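Local atomic coordinates of phosphoribosylaminoimidazole carboxylase, ATPase subunit (Thermus thermophilus, PDB entry 3AW8), a protein that probably catalyses the ATP-dependent carboxylation of 5-aminoimidazole ribonucleotide with hydrogencarbonate to N5-carboxyaminoimidazole ribonucleotide, a step of purine biosynthesis. Residues Q95-E100 against G168-G173; K101-G106 against E235-V240; A244-Q249 against R262-G267. All blocks are in the same frame, centred on the assembly; numbering follows the deposited sequence.

Three contacts of an ATP-grasp enzyme have their centres 15 to 18 Å apart. Interactions 1 and 3 hold residues of the AMP pocket, R97 and E172 in the first and F248 in the second; interaction 2 packs beside it. Helix 97-107 is shared by interactions 1 and 2 and joins strand 169-173 of the smaller antiparallel sheet to the end of helix 220-237. Their segments alternate along the chain, and a long, weak ion pair, E172 OE1 with K101 NZ, ties them directly. Interaction 3 follows in series, on strand 241-250 of the large antiparallel sheet, touching interaction 2 where F104 meets L245 and Y239 OH packs near R262 N.

Interaction 1. Residues Q95-E100 against G168-G173; sequences QDRLRE and GLILEG
The apolar part of this contact centres on I170, whose two branches divide the start of helix 97-107 between them. Its CG2 meets the aliphatic stem of R97, with CG2 4.0 Å from R97 CD and equally near R97 CB. Its other branch is carried toward the helix because CG1 lies anti to the backbone N (chi1 -179°), and its CD1 ends over the backbone of L98, 4.0 Å from L98 CA. The L98 side chain itself is more distant, with CB 4.4 Å from I170 CD1. The stem of R97 and the I170 side chain cross at about a right angle.

In the ATP-grasp fold the nucleotide lies between two parts of the domain, and here helix and strand each bring a residue to it: R97 and E172 both belong to the AMP pocket. R97, extended from CG to NE, passes I170, and its NH2 finds its partner outside the two segments, in a salt bridge to the bound AMP through phosphate oxygen O3P.

No hydrogen bond or ion pair crosses the segments. E172 OE2 comes within 4.3 Å of R97 CD, but R97 NE stays 4.8 Å from that oxygen, too far for an ion pair. E172 OE2 makes its salt bridge to K137 NZ, while OE1 has a long, weak ion pair with K101 NZ.

At the helix start D96 is the N-cap. Its OD1 accepts weakly from L98 N at 3.0 Å and from R99 N at 3.4 Å; the second bond is long but straight (169°), the first bent (133°). OD2 forms salt bridges with R139 and R140.

Interaction 2. Residues K101-G106 against E235-V240; sequences KTFFQG and EALDYV
The F103 ring meets L237 and A236 obliquely, while F104 CD1 of the same helix lies in the ring plane at its edge. The contact runs through the ring atoms CZ and CE2. CZ is 3.6 Å from L237 CG and 4.0 Å from A236 CB. Both methyls of L237 lie near CZ, CD1 at 3.8 Å from it, and CD2 also reaches CE2. With CG anti to the backbone N (chi1 171°), the F103 side chain reaches away from helix 97-107 and bridges a backbone separation of 9.4 Å between F103 CA and A236 CA.

The partner residues lie in the last turn of helix 220-237. That turn closes in a Schellman motif: D238, with positive phi (59°), is its C-prime residue, Y239 N pairs with M234 O, and the D238 N to E235 O bond is weak. V93 of helix 88-94 touches both F103 and L237, and M259 of strand 253-260 also packs on L237. Three helices therefore converge here, with the large sheet alongside.

No hydrogen bond or ion pair links the two segments, and the buried surface between them is modest, 123 Å². Every atom that meets across the contact is carbon, aromatic on one side and aliphatic on the other, which implies that the shape fit of hydrocarbon surfaces carries it.

Interaction 3. Residues A244-Q249 against R262-G267; sequences ALEFFQ and RVHNSG. With AMP (adenosine monophosphate), chain C.
H264 meets A244 and E246 in turn along its length. Its CB begins the contact against A244 CB at 3.4 Å, and CG and CD2 pass the same methyl, CG at 3.7 Å. The methyl lies oblique to the ring. The ring nitrogen ND1 is bonded within its own segment: S266 OG lies 3.0 Å from it in a hydrogen bond whose donor is undecided, and S266 N donates to it at 3.1 Å from well out of the ring plane. H264 turns its ring away from the backbone N (chi1 -165°), which carries the tip along strand 241-250 toward E246. There CE1 is 4.0 Å from E246 OE1, and NE2 lies 3.7 Å from that same E246 OE1, beyond hydrogen-bonding range. Carboxylate and ring planes are 53° apart, and the two side chains cross at about a right angle. E246 OE1 also lies close to E258 OE1, a like-charged neighbour.

Farther along the strand, F248 CZ lies over the adenine, 3.5 Å from AMP C5, with the F248 ring meeting it obliquely; F177 meets the F248 ring with planes about 15° apart.

Strand 241-250 runs between strands 253-260 and 179-187 in the large antiparallel sheet. The 262-267 loop leaves strand 253-260 and passes across the A244 and E246 side chains: H264 also touches L184 of strand 179-187, and V263 packs on helix 278-287.

Interaction 1. Residues Q95-E100 against G168-G173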
loop_
_atom_site.group_PDB
_atom_site.type_symbol
_atom_site.label_atom_id
_atom_site.label_comp_id
_atom_site.label_asym_id
_atom_site.label_seq_id
_atom_site.Cartn_x
_atom_site.Cartn_y
_atom_site.Cartn_z
ATOM N N GLN A 95 -15.185 24.098 -10.376
ATOM C CA GLN A 95 -14.376 25.266 -10.075
ATOM C C GLN A 95 -15.157 26.579 -9.940
ATOM O O GLN A 95 -14.567 27.641 -9.729
ATOM C CB GLN A 95 -13.257 25.406 -11.117
ATOM C CG GLN A 95 -12.263 24.248 -11.125
ATOM C CD GLN A 95 -11.021 24.531 -11.972
ATOM O OE1 GLN A 95 -11.112 25.094 -13.062
ATOM N NE2 GLN A 95 -9.859 24.125 -11.475
ATOM N N ASP A 96 -16.479 26.512 -10.050
ATOM C CA ASP A 96 -17.313 27.705 -9.909
ATOM C C ASP A 96 -18.477 27.375 -8.982
ATOM O O ASP A 96 -19.354 26.581 -9.342
ATOM C CB ASP A 96 -17.860 28.141 -11.264
ATOM C CG ASP A 96 -18.557 29.481 -11.199
ATOM O OD1 ASP A 96 -19.215 29.767 -10.174
ATOM O OD2 ASP A 96 -18.453 30.242 -12.182
ATOM N N ARG A 97 -18.497 27.989 -7.800
ATOM C CA ARG A 97 -19.547 27.708 -6.822
ATOM C C ARG A 97 -20.967 27.800 -7.364
ATOM O O ARG A 97 -21.807 26.951 -7.047
ATOM C CB ARG A 97 -19.405 28.615 -5.600
ATOM C CG ARG A 97 -18.227 28.275 -4.713
ATOM C CD ARG A 97 -18.385 28.933 -3.352
ATOM N NE ARG A 97 -17.393 28.478 -2.377
ATOM C CZ ARG A 97 -16.100 28.787 -2.417
ATOM N NH1 ARG A 97 -15.630 29.561 -3.388
ATOM N NH2 ARG A 97 -15.276 28.323 -1.484
ATOM N N LEU A 98 -21.242 28.821 -8.172
ATOM C CA LEU A 98 -22.575 28.979 -8.739
ATOM C C LEU A 98 -22.846 27.871 -9.747
ATOM O O LEU A 98 -23.892 27.220 -9.706
ATOM C CB LEU A 98 -22.721 30.343 -9.418
ATOM C CG LEU A 98 -23.990 30.537 -10.264
ATOM C CD1 LEU A 98 -25.226 30.142 -9.483
ATOM C CD2 LEU A 98 -24.088 31.980 -10.693
ATOM N N ARG A 99 -21.896 27.662 -10.652
ATOM C CA ARG A 99 -22.024 26.632 -11.674
ATOM C C ARG A 99 -22.197 25.276 -10.999
ATOM O O ARG A 99 -22.851 24.382 -11.533
ATOM C CB ARG A 99 -20.775 26.641 -12.569
ATOM C CG ARG A 99 -20.695 25.537 -13.620
ATOM C CD ARG A 99 -21.720 25.701 -14.715
ATOM N NE ARG A 99 -21.511 24.730 -15.789
ATOM C CZ ARG A 99 -20.460 24.730 -16.608
ATOM N NH1 ARG A 99 -19.513 25.656 -16.483
ATOM N NH2 ARG A 99 -20.351 23.801 -17.550
ATOM N N GLU A 100 -21.623 25.141 -9.806
ATOM C CA GLU A 100 -21.692 23.896 -9.042
ATOM C C GLU A 100 -23.101 23.672 -8.489
ATOM O O GLU A 100 -23.714 22.620 -8.711
ATOM C CB GLU A 100 -20.685 23.951 -7.892
ATOM C CG GLU A 100 -20.158 22.608 -7.437
ATOM C CD GLU A 100 -19.121 22.744 -6.335
ATOM O OE1 GLU A 100 -18.409 21.757 -6.047
ATOM O OE2 GLU A 100 -19.024 23.844 -5.752
ATOM N N GLY A 168 -18.939 38.640 -8.943
ATOM C CA GLY A 168 -18.523 37.258 -9.086
ATOM C C GLY A 168 -18.571 36.524 -7.765
ATOM O O GLY A 168 -17.730 35.672 -7.481
ATOM N N LEU A 169 -19.568 36.859 -6.954
ATOM C CA LEU A 169 -19.732 36.240 -5.649
ATOM C C LEU A 169 -21.061 35.502 -5.575
ATOM O O LEU A 169 -21.939 35.686 -6.421
ATOM C CB LEU A 169 -19.666 37.311 -4.562
ATOM C CG LEU A 169 -18.478 38.276 -4.646
ATOM C CD1 LEU A 169 -18.604 39.327 -3.557
ATOM C CD2 LEU A 169 -17.169 37.516 -4.511
ATOM N N ILE A 170 -21.207 34.660 -4.561
ATOM C CA ILE A 170 -22.433 33.896 -4.387
ATOM C C ILE A 170 -22.941 34.015 -2.952
ATOM O O ILE A 170 -22.154 34.035 -2.002
ATOM C CB ILE A 170 -22.206 32.408 -4.740
ATOM C CG1 ILE A 170 -23.507 31.627 -4.569
ATOM C CG2 ILE A 170 -21.103 31.831 -3.874
ATOM C CD1 ILE A 170 -23.415 30.194 -5.027
ATOM N N LEU A 171 -24.258 34.103 -2.805
ATOM C CA LEU A 171 -24.872 34.228 -1.489
ATOM C C LEU A 171 -25.524 32.898 -1.134
ATOM O O LEU A 171 -26.407 32.416 -1.846
ATOM C CB LEU A 171 -25.917 35.359 -1.505
ATOM C CG LEU A 171 -26.416 36.021 -0.209
ATOM C CD1 LEU A 171 -27.259 35.048 0.600
ATOM C CD2 LEU A 171 -25.230 36.516 0.605
ATOM N N GLU A 172 -25.061 32.302 -0.040
ATOM C CA GLU A 172 -25.587 31.023 0.425
ATOM C C GLU A 172 -26.236 31.181 1.787
ATOM O O GLU A 172 -25.680 31.820 2.682
ATOM C CB GLU A 172 -24.474 29.971 0.523
ATOM C CG GLU A 172 -24.124 29.268 -0.786
ATOM C CD GLU A 172 -23.107 28.145 -0.601
ATOM O OE1 GLU A 172 -23.333 27.264 0.263
ATOM O OE2 GLU A 172 -22.086 28.137 -1.324
ATOM N N GLY A 173 -27.412 30.587 1.941
ATOM C CA GLY A 173 -28.104 30.677 3.208
ATOM C C GLY A 173 -27.495 29.747 4.237
ATOM O O GLY A 173 -27.535 28.527 4.069
#

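Interaction 2. Residues K101-G106 against E235-V240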
loop_
_atom_site.group_PDB
_atom_site.type_symbol
_atom_site.label_atom_id
_atom_site.label_comp_id
_atom_site.label_asym_id
_atom_site.label_seq_id
_atom_site.Cartn_x
_atom_site.Cartn_y
_atom_site.Cartn_z
ATOM N N LYS A 101 -23.602 24.672 -7.771
ATOM C CA LYS A 101 -24.932 24.614 -7.178
ATOM C C LYS A 101 -26.043 24.446 -8.219
ATOM O O LYS A 101 -26.935 23.610 -8.054
ATOM C CB LYS A 101 -25.194 25.879 -6.356
ATOM C CG LYS A 101 -25.102 25.710 -4.845
ATOM C CD LYS A 101 -23.685 25.457 -4.377
ATOM C CE LYS A 101 -23.519 25.815 -2.900
ATOM N NZ LYS A 101 -24.451 25.073 -2.000
ATOM N N THR A 102 -25.998 25.238 -9.287
ATOM C CA THR A 102 -27.025 25.149 -10.324
ATOM C C THR A 102 -27.037 23.758 -10.929
ATOM O O THR A 102 -28.102 23.177 -11.139
ATOM C CB THR A 102 -26.804 26.165 -11.467
ATOM O OG1 THR A 102 -25.664 25.778 -12.244
ATOM C CG2 THR A 102 -26.588 27.562 -10.911
ATOM N N PHE A 103 -25.849 23.225 -11.206
ATOM C CA PHE A 103 -25.724 21.892 -11.789
ATOM C C PHE A 103 -26.433 20.825 -10.948
ATOM O O PHE A 103 -27.247 20.055 -11.465
ATOM C CB PHE A 103 -24.243 21.537 -11.970
ATOM C CG PHE A 103 -23.998 20.102 -12.355
ATOM C CD1 PHE A 103 -23.742 19.139 -11.381
ATOM C CD2 PHE A 103 -24.022 19.711 -13.688
ATOM C CE1 PHE A 103 -23.511 17.807 -11.729
ATOM C CE2 PHE A 103 -23.793 18.382 -14.044
ATOM C CZ PHE A 103 -23.536 17.429 -13.063
ATOM N N PHE A 104 -26.128 20.778 -9.654
ATOM C CA PHE A 104 -26.765 19.798 -8.781
ATOM C C PHE A 104 -28.227 20.157 -8.566
ATOM O O PHE A 104 -29.087 19.277 -8.492
ATOM C CB PHE A 104 -26.032 19.701 -7.433
ATOM C CG PHE A 104 -24.888 18.729 -7.438
ATOM C CD1 PHE A 104 -23.702 19.029 -8.097
ATOM C CD2 PHE A 104 -25.020 17.484 -6.839
ATOM C CE1 PHE A 104 -22.666 18.103 -8.164
ATOM C CE2 PHE A 104 -23.988 16.549 -6.899
ATOM C CZ PHE A 104 -22.808 16.861 -7.566
ATOM N N GLN A 105 -28.509 21.451 -8.464
ATOM C CA GLN A 105 -29.881 21.892 -8.283
ATOM C C GLN A 105 -30.686 21.408 -9.483
ATOM O O GLN A 105 -31.865 21.086 -9.362
ATOM C CB GLN A 105 -29.948 23.418 -8.188
ATOM C CG GLN A 105 -31.360 23.971 -8.309
ATOM C CD GLN A 105 -31.407 25.475 -8.140
ATOM O OE1 GLN A 105 -31.348 25.985 -7.022
ATOM N NE2 GLN A 105 -31.501 26.196 -9.254
ATOM N N GLY A 106 -30.027 21.344 -10.636
ATOM C CA GLY A 106 -30.684 20.892 -11.847
ATOM C C GLY A 106 -30.840 19.385 -11.939
ATOM O O GLY A 106 -31.620 18.887 -12.745
ATOM N N GLU A 235 -23.342 10.289 -14.196
ATOM C CA GLU A 235 -23.883 10.011 -15.523
ATOM C C GLU A 235 -24.144 11.289 -16.299
ATOM O O GLU A 235 -23.981 11.331 -17.515
ATOM C CB GLU A 235 -25.159 9.188 -15.408
ATOM C CG GLU A 235 -24.930 7.884 -14.678
ATOM C CD GLU A 235 -26.066 6.907 -14.850
ATOM O OE1 GLU A 235 -27.212 7.253 -14.485
ATOM O OE2 GLU A 235 -25.804 5.789 -15.350
ATOM N N ALA A 236 -24.542 12.336 -15.590
ATOM C CA ALA A 236 -24.795 13.617 -16.225
ATOM C C ALA A 236 -23.508 14.165 -16.831
ATOM O O ALA A 236 -23.540 14.833 -17.860
ATOM C CB ALA A 236 -25.343 14.606 -15.204
ATOM N N LEU A 237 -22.376 13.878 -16.192
ATOM C CA LEU A 237 -21.078 14.368 -16.653
ATOM C C LEU A 237 -20.259 13.344 -17.423
ATOM O O LEU A 237 -19.172 13.665 -17.903
ATOM C CB LEU A 237 -20.239 14.829 -15.460
ATOM C CG LEU A 237 -20.638 16.045 -14.626
ATOM C CD1 LEU A 237 -19.993 15.943 -13.249
ATOM C CD2 LEU A 237 -20.216 17.318 -15.337
ATOM N N ASP A 238 -20.767 12.121 -17.547
ATOM C CA ASP A 238 -20.013 11.066 -18.224
ATOM C C ASP A 238 -18.707 10.928 -17.453
ATOM O O ASP A 238 -17.620 10.816 -18.023
ATOM C CB ASP A 238 -19.723 11.448 -19.674
ATOM C CG ASP A 238 -20.669 10.777 -20.643
ATOM O OD1 ASP A 238 -21.885 11.096 -20.631
ATOM O OD2 ASP A 238 -20.193 9.913 -21.410
ATOM N N TYR A 239 -18.849 10.944 -16.135
ATOM C CA TYR A 239 -17.730 10.867 -15.222
ATOM C C TYR A 239 -16.997 9.540 -15.290
ATOM O O TYR A 239 -17.608 8.476 -15.400
ATOM C CB TYR A 239 -18.214 11.097 -13.786
ATOM C CG TYR A 239 -17.137 11.626 -12.867
ATOM C CD1 TYR A 239 -16.890 12.992 -12.772
ATOM C CD2 TYR A 239 -16.339 10.759 -12.122
ATOM C CE1 TYR A 239 -15.878 13.484 -11.959
ATOM C CE2 TYR A 239 -15.319 11.241 -11.306
ATOM C CZ TYR A 239 -15.097 12.603 -11.228
ATOM O OH TYR A 239 -14.120 13.093 -10.405
ATOM N N VAL A 240 -15.676 9.622 -15.229
ATOM C CA VAL A 240 -14.829 8.443 -15.230
ATOM C C VAL A 240 -13.786 8.691 -14.161
ATOM O O VAL A 240 -13.039 9.673 -14.218
ATOM C CB VAL A 240 -14.126 8.230 -16.574
ATOM C CG1 VAL A 240 -13.302 6.957 -16.520
ATOM C CG2 VAL A 240 -15.159 8.160 -17.691
#

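Interaction 3. Residues A244-Q249 against R262-G267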
loop_
_atom_site.group_PDB
_atom_site.type_symbol
_atom_site.label_atom_id
_atom_site.label_comp_id
_atom_site.label_asym_id
_atom_site.label_seq_id
_atom_site.Cartn_x
_atom_site.Cartn_y
_atom_site.Cartn_z
ATOM N N ALA A 244 -15.957 13.002 -5.573
ATOM C CA ALA A 244 -16.224 13.222 -4.157
ATOM C C ALA A 244 -17.311 14.271 -3.965
ATOM O O ALA A 244 -17.163 15.430 -4.367
ATOM C CB ALA A 244 -14.949 13.651 -3.440
ATOM N N LEU A 245 -18.405 13.848 -3.342
ATOM C CA LEU A 245 -19.540 14.718 -3.079
ATOM C C LEU A 245 -19.676 14.988 -1.584
ATOM O O LEU A 245 -19.773 14.062 -0.781
ATOM C CB LEU A 245 -20.817 14.060 -3.604
ATOM C CG LEU A 245 -21.429 14.569 -4.913
ATOM C CD1 LEU A 245 -20.345 15.069 -5.852
ATOM C CD2 LEU A 245 -22.260 13.450 -5.548
ATOM N N GLU A 246 -19.674 16.263 -1.220
ATOM C CA GLU A 246 -19.817 16.666 0.169
ATOM C C GLU A 246 -21.210 17.229 0.422
ATOM O O GLU A 246 -21.676 18.094 -0.314
ATOM C CB GLU A 246 -18.769 17.716 0.524
ATOM C CG GLU A 246 -17.409 17.129 0.819
ATOM C CD GLU A 246 -16.429 18.164 1.333
ATOM O OE1 GLU A 246 -15.864 18.905 0.503
ATOM O OE2 GLU A 246 -16.235 18.243 2.571
ATOM N N PHE A 247 -21.878 16.735 1.458
ATOM C CA PHE A 247 -23.214 17.218 1.796
ATOM C C PHE A 247 -23.284 17.708 3.239
ATOM O O PHE A 247 -22.372 17.484 4.036
ATOM C CB PHE A 247 -24.271 16.117 1.633
ATOM C CG PHE A 247 -24.357 15.544 0.254
ATOM C CD1 PHE A 247 -23.512 14.514 -0.138
ATOM C CD2 PHE A 247 -25.302 16.017 -0.649
ATOM C CE1 PHE A 247 -23.607 13.958 -1.413
ATOM C CE2 PHE A 247 -25.406 15.471 -1.926
ATOM C CZ PHE A 247 -24.560 14.441 -2.310
ATOM N N PHE A 248 -24.375 18.399 3.549
ATOM C CA PHE A 248 -24.645 18.870 4.898
ATOM C C PHE A 248 -25.778 17.953 5.326
ATOM O O PHE A 248 -26.709 17.733 4.549
ATOM C CB PHE A 248 -25.166 20.305 4.897
ATOM C CG PHE A 248 -24.113 21.332 4.674
ATOM C CD1 PHE A 248 -23.000 21.391 5.499
ATOM C CD2 PHE A 248 -24.241 22.265 3.653
ATOM C CE1 PHE A 248 -22.022 22.371 5.309
ATOM C CE2 PHE A 248 -23.270 23.247 3.456
ATOM C CZ PHE A 248 -22.160 23.298 4.286
ATOM N N GLN A 249 -25.703 17.392 6.529
ATOM C CA GLN A 249 -26.781 16.523 6.990
ATOM C C GLN A 249 -27.637 17.256 8.013
ATOM O O GLN A 249 -27.175 17.581 9.110
ATOM C CB GLN A 249 -26.247 15.231 7.620
ATOM C CG GLN A 249 -27.342 14.174 7.790
ATOM C CD GLN A 249 -26.928 12.988 8.653
ATOM O OE1 GLN A 249 -25.858 12.408 8.470
ATOM N NE2 GLN A 249 -27.793 12.613 9.591
ATOM N N ARG A 262 -12.115 14.236 -8.182
ATOM C CA ARG A 262 -10.902 13.494 -7.877
ATOM C C ARG A 262 -10.952 12.792 -6.523
ATOM O O ARG A 262 -11.900 12.956 -5.744
ATOM C CB ARG A 262 -9.732 14.466 -7.835
ATOM C CG ARG A 262 -10.000 15.620 -6.864
ATOM C CD ARG A 262 -8.780 16.483 -6.639
ATOM N NE ARG A 262 -9.066 17.617 -5.761
ATOM C CZ ARG A 262 -9.354 17.527 -4.459
ATOM N NH1 ARG A 262 -9.408 16.349 -3.845
ATOM N NH2 ARG A 262 -9.574 18.631 -3.762
ATOM N N VAL A 263 -9.911 12.014 -6.249
ATOM C CA VAL A 263 -9.800 11.346 -4.978
ATOM C C VAL A 263 -9.846 12.499 -3.993
ATOM O O VAL A 263 -9.415 13.612 -4.306
ATOM C CB VAL A 263 -8.486 10.586 -4.861
ATOM C CG1 VAL A 263 -8.577 9.306 -5.678
ATOM C CG2 VAL A 263 -7.322 11.468 -5.335
ATOM N N HIS A 264 -10.372 12.234 -2.804
ATOM C CA HIS A 264 -10.558 13.281 -1.815
ATOM C C HIS A 264 -9.957 12.935 -0.463
ATOM O O HIS A 264 -9.818 11.761 -0.120
ATOM C CB HIS A 264 -12.062 13.538 -1.689
ATOM C CG HIS A 264 -12.413 14.810 -0.994
ATOM N ND1 HIS A 264 -12.789 14.855 0.330
ATOM C CD2 HIS A 264 -12.466 16.086 -1.446
ATOM C CE1 HIS A 264 -13.061 16.104 0.663
ATOM N NE2 HIS A 264 -12.874 16.869 -0.395
ATOM N N ASN A 265 -9.609 13.978 0.287
ATOM C CA ASN A 265 -9.011 13.869 1.610
ATOM C C ASN A 265 -9.877 13.051 2.565
ATOM O O ASN A 265 -9.364 12.284 3.383
ATOM C CB ASN A 265 -8.799 15.272 2.175
ATOM C CG ASN A 265 -7.856 15.300 3.370
ATOM O OD1 ASN A 265 -7.416 16.376 3.780
ATOM N ND2 ASN A 265 -7.541 14.128 3.934
ATOM N N SER A 266 -11.190 13.210 2.454
ATOM C CA SER A 266 -12.114 12.486 3.316
ATOM C C SER A 266 -12.159 10.996 2.981
ATOM O O SER A 266 -12.983 10.267 3.518
ATOM C CB SER A 266 -13.520 13.070 3.186
ATOM O OG SER A 266 -14.091 12.717 1.941
ATOM N N GLY A 267 -11.278 10.544 2.096
ATOM C CA GLY A 267 -11.274 9.139 1.727
ATOM C C GLY A 267 -9.952 8.416 1.928
ATOM O O GLY A 267 -9.822 7.244 1.563
HETATM P P AMP C . -15.475 25.622 1.796
HETATM O O1P AMP C . -14.738 24.370 1.476
HETATM O O2P AMP C . -17.032 25.449 1.397
HETATM O O3P AMP C . -14.836 26.846 0.966
HETATM O "O5'" AMP C . -15.347 25.946 3.384
HETATM C "C5'" AMP C . -15.956 24.871 4.123
HETATM C "C4'" AMP C . -16.106 25.278 5.603
HETATM O "O4'" AMP C . -17.041 26.396 5.759
HETATM C "C3'" AMP C . -16.641 24.116 6.459
HETATM O "O3'" AMP C . -15.944 24.056 7.711
HETATM C "C2'" AMP C . -18.138 24.410 6.633
HETATM O "O2'" AMP C . -18.595 24.017 7.934
HETATM C "C1'" AMP C . -18.279 25.930 6.394
HETATM N N9 AMP C . -19.448 26.218 5.526
HETATM C C8 AMP C . -19.453 26.305 4.156
HETATM N N7 AMP C . -20.649 26.573 3.719
HETATM C C5 AMP C . -21.494 26.678 4.764
HETATM C C6 AMP C . -22.881 26.948 4.911
HETATM N N6 AMP C . -23.676 27.178 3.801
HETATM N N1 AMP C . -23.411 26.976 6.156
HETATM C C2 AMP C . -22.660 26.756 7.245
HETATM N N3 AMP C . -21.352 26.500 7.148
HETATM C C4 AMP C . -20.735 26.450 5.947
#